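Local coordinates for protein NUDIX hydrolase (Alicyclobacillus acidocaldarius subsp. acidocaldarius, PDB 3QSJ) that probably hydrolyses phosphorus-containing acid anhydrides, as other Nudix hydrolases do, using a bound divalent metal ion, at residues A43-A48 and A84-W89; G165-H170 and D175-T180. One frame throughout, in Å; residues are numbered along the deposited sequence.

Contact 1. Residues A43-A48 and A84-W89; sequences AFPGGA and AEEIGW. With CA (calcium ion), chain B.
The carboxylate of Glu86 is the flat group of this contact, and its two faces are used differently. Pro45 and the amide of Gly46 lie over one face, while the calcium ion sits off the other. Gly46 N donates to Glu86 OE2 over 3.0 Å with an N-H...O angle of 162°, approaching from 41° above the carboxylate plane. The same OE2 binds calcium at 2.2 Å, so one oxygen is gripped from both sides of the plane. Glu86 OE1 rests against the main chain instead, 3.4 Å from Pro45 CA. The carboxylate gets this far because the Glu86 chain is extended beyond CG (chi2 -177°), reaching straight from the helix to the strand.

Gly46 O also coordinates the ion, at 2.3 Å. It lies only 2.9 Å from Glu86 OE2 without a hydrogen bond; the shared cation probably offsets the repulsion between these two oxygens. Glu82 and two waters are further ligands, and water 1 donates a hydrogen bond to Glu85 OE1. At Gly47 a CB would crowd the ion and the preceding carbonyl.

The Arg-Glu-x-x-Glu-Glu sequence is that of the Nudix helix, here part of helix 72-87, and the contact is its metal-bearing junction with strand 42-48. That strand pairs antiparallel with both 7-18 and 24-31, which also pair with each other; Glu86 and Ile87 lean on Val29 and Leu27 of 24-31, while Phe44, pointing away from the Nudix helix, packs against helix 198-209.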
loop_
_atom_site.group_PDB
_atom_site.type_symbol
_atom_site.label_atom_id
_atom_site.label_comp_id
_atom_site.label_asym_id
_atom_site.label_seq_id
_atom_site.Cartn_x
_atom_site.Cartn_y
_atom_site.Cartn_z
ATOM N N ALA A 43 7.898 -5.126 4.381
ATOM C CA ALA A 43 6.898 -4.095 4.528
ATOM C C ALA A 43 5.770 -4.292 3.516
ATOM O O ALA A 43 5.735 -5.240 2.732
ATOM C CB ALA A 43 7.551 -2.716 4.305
ATOM N N PHE A 44 4.856 -3.358 3.545
ATOM C CA PHE A 44 3.811 -3.357 2.547
ATOM C C PHE A 44 4.213 -2.285 1.519
ATOM O O PHE A 44 4.999 -1.387 1.829
ATOM C CB PHE A 44 2.458 -2.976 3.176
ATOM C CG PHE A 44 2.097 -3.830 4.379
ATOM C CD1 PHE A 44 1.875 -5.205 4.241
ATOM C CD2 PHE A 44 2.009 -3.264 5.650
ATOM C CE1 PHE A 44 1.611 -5.997 5.361
ATOM C CE2 PHE A 44 1.747 -4.058 6.769
ATOM C CZ PHE A 44 1.565 -5.415 6.624
ATOM N N PRO A 45 3.645 -2.319 0.310
ATOM C CA PRO A 45 3.963 -1.277 -0.679
ATOM C C PRO A 45 3.579 0.096 -0.166
ATOM O O PRO A 45 2.571 0.235 0.544
ATOM C CB PRO A 45 3.085 -1.674 -1.906
ATOM C CG PRO A 45 2.906 -3.170 -1.759
ATOM C CD PRO A 45 2.703 -3.328 -0.236
ATOM N N GLY A 46 4.391 1.094 -0.466
ATOM C CA GLY A 46 4.094 2.442 0.027
ATOM C C GLY A 46 5.208 3.415 -0.239
ATOM O O GLY A 46 6.212 3.069 -0.872
ATOM N N GLY A 47 5.053 4.632 0.223
ATOM C CA GLY A 47 6.128 5.591 0.027
ATOM C C GLY A 47 5.647 6.999 0.243
ATOM O O GLY A 47 4.510 7.236 0.661
ATOM N N ALA A 48 6.522 7.923 -0.065
ATOM C CA ALA A 48 6.326 9.346 0.199
ATOM C C ALA A 48 5.291 9.897 -0.720
ATOM O O ALA A 48 5.222 9.544 -1.919
ATOM C CB ALA A 48 7.672 10.106 0.028
ATOM N N ALA A 84 1.279 0.431 -7.396
ATOM C CA ALA A 84 1.367 0.146 -8.837
ATOM C C ALA A 84 2.838 0.113 -9.215
ATOM O O ALA A 84 3.282 -0.762 -9.976
ATOM C CB ALA A 84 0.626 1.242 -9.623
ATOM N N GLU A 85 3.609 1.051 -8.665
ATOM C CA GLU A 85 5.040 1.101 -8.993
ATOM C C GLU A 85 5.753 -0.151 -8.531
ATOM O O GLU A 85 6.616 -0.642 -9.229
ATOM C CB GLU A 85 5.712 2.299 -8.291
ATOM C CG GLU A 85 5.233 3.647 -8.812
ATOM C CD GLU A 85 5.773 4.816 -8.007
ATOM O OE1 GLU A 85 6.625 4.578 -7.123
ATOM O OE2 GLU A 85 5.333 5.962 -8.242
ATOM N N GLU A 86 5.419 -0.634 -7.322
ATOM C CA GLU A 86 6.165 -1.723 -6.706
ATOM C C GLU A 86 5.781 -3.101 -7.198
ATOM O O GLU A 86 6.673 -3.930 -7.416
ATOM C CB GLU A 86 5.993 -1.591 -5.171
ATOM C CG GLU A 86 6.762 -0.411 -4.626
ATOM C CD GLU A 86 6.645 -0.326 -3.122
ATOM O OE1 GLU A 86 6.825 -1.367 -2.451
ATOM O OE2 GLU A 86 6.445 0.803 -2.622
ATOM N N ILE A 87 4.488 -3.349 -7.388
ATOM C CA ILE A 87 4.033 -4.702 -7.758
ATOM C C ILE A 87 3.282 -4.815 -9.077
ATOM O O ILE A 87 2.841 -5.922 -9.427
ATOM C CB ILE A 87 3.300 -5.385 -6.565
ATOM C CG1 ILE A 87 2.045 -4.579 -6.190
ATOM C CG2 ILE A 87 4.266 -5.538 -5.346
ATOM C CD1 ILE A 87 0.689 -5.158 -6.406
ATOM N N GLY A 88 3.164 -3.706 -9.814
ATOM C CA GLY A 88 2.626 -3.762 -11.183
ATOM C C GLY A 88 1.125 -3.935 -11.329
ATOM O O GLY A 88 0.645 -4.385 -12.386
ATOM N N TRP A 89 0.379 -3.687 -10.255
ATOM C CA TRP A 89 -1.092 -3.755 -10.343
ATOM C C TRP A 89 -1.644 -2.386 -9.910
ATOM O O TRP A 89 -1.238 -1.855 -8.851
ATOM C CB TRP A 89 -1.689 -4.848 -9.424
ATOM C CG TRP A 89 -1.366 -6.256 -9.891
ATOM C CD1 TRP A 89 -0.232 -6.964 -9.623
ATOM C CD2 TRP A 89 -2.207 -7.131 -10.659
ATOM N NE1 TRP A 89 -0.260 -8.179 -10.273
ATOM C CE2 TRP A 89 -1.459 -8.307 -10.921
ATOM C CE3 TRP A 89 -3.471 -6.989 -11.256
ATOM C CZ2 TRP A 89 -1.977 -9.377 -11.671
ATOM C CZ3 TRP A 89 -4.003 -8.065 -11.942
ATOM C CH2 TRP A 89 -3.274 -9.253 -12.114
HETATM CA CA CA B . 7.637 2.709 -2.671
HETATM O O HOH W 1 7.769 2.787 -5.149
HETATM O O HOH W 2 9.067 4.525 -2.397
#

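Contact 2. Residues G165-H170 and D175-T180; sequences GEPRLH and DAALWT
Trp179 NE1 donates to Gly165 O, 3.1 Å away, and the bond is nearly straight (N-H...O 162°). The carbonyl oxygen lies in the indole plane, so it meets the ring at its edge, although the donor is tilted out of the carbonyl's own plane. In Trp179, CG lies beside the backbone N, which carries the ring to the loop 165-170, and the second torsion (chi2 106°) turns its pyrrole edge to Gly165 O.

Glu166 starts out with the same first torsion, but a bend at chi2 curls its carboxylate round to the same indole edge, where OE1 stands 3.8 Å from Trp179 CD1. The carboxylate and ring planes are 89° apart. Water 3 bridges the two residues, donating to Glu166 OE1 and accepting from Trp179 N at 3.0 Å.

Further along, the contact is apolar. The methyl of Ala177 fits between two loop side chains, with Leu169 CD2 at 3.6 Å and Pro167 CG at 3.8 Å from Ala177 CB. Pro167 CG also lies 3.5 Å from Ala177 O, and its CD approaches the indole obliquely. The two branches of Leu169 divide the work: CD2 takes the alanine methyl, whereas CD1 rests 3.8 Å from Ala176 N, on the peptide that follows Asp175.

An alanine in place of Trp179 would probably leave Gly165 O without this donor and open a gap beside Pro167 CD.

Although the two segments run roughly antiparallel, no backbone-to-backbone hydrogen bond joins them. The chemistry therefore implies a loop laid against strand 174-181 by side-chain packing, one indole bond and a bridging water, rather than a further strand added to the sheet.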
loop_
_atom_site.group_PDB
_atom_site.type_symbol
_atom_site.label_atom_id
_atom_site.label_comp_id
_atom_site.label_asym_id
_atom_site.label_seq_id
_atom_site.Cartn_x
_atom_site.Cartn_y
_atom_site.Cartn_z
ATOM N N GLY A 165 -3.543 -11.337 -9.468
ATOM C CA GLY A 165 -2.628 -12.438 -9.704
ATOM C C GLY A 165 -1.396 -12.166 -8.852
ATOM O O GLY A 165 -1.463 -11.587 -7.751
ATOM N N GLU A 166 -0.249 -12.544 -9.380
ATOM C CA GLU A 166 1.015 -12.398 -8.647
ATOM C C GLU A 166 1.631 -10.992 -8.767
ATOM O O GLU A 166 1.554 -10.375 -9.839
ATOM C CB GLU A 166 2.031 -13.482 -9.104
ATOM C CG GLU A 166 1.495 -14.897 -8.875
ATOM C CD GLU A 166 1.172 -15.241 -7.428
ATOM O OE1 GLU A 166 1.784 -14.648 -6.513
ATOM O OE2 GLU A 166 0.317 -16.124 -7.205
ATOM N N PRO A 167 2.297 -10.514 -7.689
ATOM C CA PRO A 167 2.990 -9.192 -7.777
ATOM C C PRO A 167 4.166 -9.342 -8.745
ATOM O O PRO A 167 4.697 -10.452 -8.943
ATOM C CB PRO A 167 3.522 -8.974 -6.332
ATOM C CG PRO A 167 3.640 -10.321 -5.752
ATOM C CD PRO A 167 2.507 -11.150 -6.376
ATOM N N ARG A 168 4.517 -8.261 -9.424
ATOM C CA ARG A 168 5.604 -8.283 -10.392
ATOM C C ARG A 168 6.486 -7.108 -10.046
ATOM O O ARG A 168 6.009 -5.965 -10.004
ATOM C CB ARG A 168 5.091 -8.139 -11.798
ATOM C CG ARG A 168 6.168 -8.524 -12.839
ATOM C CD ARG A 168 5.793 -8.211 -14.292
ATOM N NE ARG A 168 5.457 -6.795 -14.425
ATOM C CZ ARG A 168 4.324 -6.327 -14.933
ATOM N NH1 ARG A 168 3.439 -7.156 -15.482
ATOM N NH2 ARG A 168 4.099 -5.028 -14.966
ATOM N N LEU A 169 7.780 -7.389 -9.895
ATOM C CA LEU A 169 8.748 -6.364 -9.564
ATOM C C LEU A 169 9.252 -5.658 -10.808
ATOM O O LEU A 169 9.317 -6.257 -11.882
ATOM C CB LEU A 169 9.954 -7.005 -8.811
ATOM C CG LEU A 169 9.616 -7.733 -7.502
ATOM C CD1 LEU A 169 10.917 -8.329 -6.880
ATOM C CD2 LEU A 169 8.964 -6.754 -6.526
ATOM N N HIS A 170 9.711 -4.402 -10.615
ATOM C CA HIS A 170 10.396 -3.588 -11.611
ATOM C C HIS A 170 11.652 -3.099 -10.928
ATOM O O HIS A 170 11.572 -2.574 -9.809
ATOM C CB HIS A 170 9.578 -2.357 -12.035
ATOM C CG HIS A 170 10.395 -1.440 -12.911
ATOM N ND1 HIS A 170 10.619 -1.736 -14.248
ATOM C CD2 HIS A 170 11.129 -0.344 -12.579
ATOM C CE1 HIS A 170 11.451 -0.805 -14.694
ATOM N NE2 HIS A 170 11.814 0.038 -13.727
ATOM N N ASP A 175 13.701 -7.057 -3.461
ATOM C CA ASP A 175 14.200 -8.314 -4.008
ATOM C C ASP A 175 13.159 -9.421 -3.958
ATOM O O ASP A 175 13.453 -10.555 -4.335
ATOM C CB ASP A 175 15.516 -8.711 -3.382
ATOM C CG ASP A 175 15.457 -8.991 -1.886
ATOM O OD1 ASP A 175 14.323 -9.033 -1.325
ATOM O OD2 ASP A 175 16.529 -9.244 -1.293
ATOM N N ALA A 176 12.004 -9.126 -3.363
ATOM C CA ALA A 176 10.954 -10.142 -3.273
ATOM C C ALA A 176 9.614 -9.478 -3.072
ATOM O O ALA A 176 9.546 -8.343 -2.609
ATOM C CB ALA A 176 11.244 -11.069 -2.108
ATOM N N ALA A 177 8.561 -10.176 -3.491
ATOM C CA ALA A 177 7.183 -9.704 -3.325
ATOM C C ALA A 177 6.325 -10.918 -3.443
ATOM O O ALA A 177 6.522 -11.729 -4.363
ATOM C CB ALA A 177 6.823 -8.715 -4.408
ATOM N N LEU A 178 5.416 -11.111 -2.472
ATOM C CA LEU A 178 4.575 -12.283 -2.486
ATOM C C LEU A 178 3.315 -12.148 -1.661
ATOM O O LEU A 178 3.208 -11.236 -0.835
ATOM C CB LEU A 178 5.342 -13.564 -2.102
ATOM C CG LEU A 178 5.895 -13.825 -0.666
ATOM C CD1 LEU A 178 6.174 -12.637 0.131
ATOM C CD2 LEU A 178 5.183 -14.935 0.055
ATOM N N TRP A 179 2.372 -13.067 -1.921
ATOM C CA TRP A 179 1.164 -13.178 -1.109
ATOM C C TRP A 179 1.523 -14.112 0.053
ATOM O O TRP A 179 1.797 -15.321 -0.147
ATOM C CB TRP A 179 0.031 -13.822 -1.922
ATOM C CG TRP A 179 -0.661 -12.863 -2.829
ATOM C CD1 TRP A 179 -0.559 -12.775 -4.194
ATOM C CD2 TRP A 179 -1.664 -11.929 -2.438
ATOM N NE1 TRP A 179 -1.505 -11.890 -4.683
ATOM C CE2 TRP A 179 -2.188 -11.347 -3.620
ATOM C CE3 TRP A 179 -2.207 -11.552 -1.190
ATOM C CZ2 TRP A 179 -3.211 -10.391 -3.590
ATOM C CZ3 TRP A 179 -3.234 -10.620 -1.178
ATOM C CH2 TRP A 179 -3.654 -9.989 -2.363
ATOM N N THR A 180 1.466 -13.593 1.270
ATOM C CA THR A 180 1.793 -14.463 2.392
ATOM C C THR A 180 0.686 -14.519 3.432
ATOM O O THR A 180 0.062 -13.491 3.701
ATOM C CB THR A 180 3.130 -14.001 3.075
ATOM O OG1 THR A 180 3.458 -14.918 4.123
ATOM C CG2 THR A 180 3.036 -12.593 3.651
HETATM O O HOH W 3 2.574 -15.017 -4.220
#

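From the N terminus, strand 42-48 comes first; contact 1 then closes a mainly helical excursion of 35 residues, through helix 51-58 and into helix 72-87. Only after that does contact 2 close its much shorter turn, four residues between 165-170 and 175-180, the latter on strand 174-181. The two are in series, neither nested nor crossed, yet they touch in space, their centres about 10 Å apart. The end of the Nudix helix meets the loop: Ile87 O and Arg168 N are 2.9 Å apart, a probable hydrogen bond, and Trp89 NE1 similarly reaches Glu166 O. Both contacts reach the same mixed sheet, so helix, loop and strands are tied into one unit.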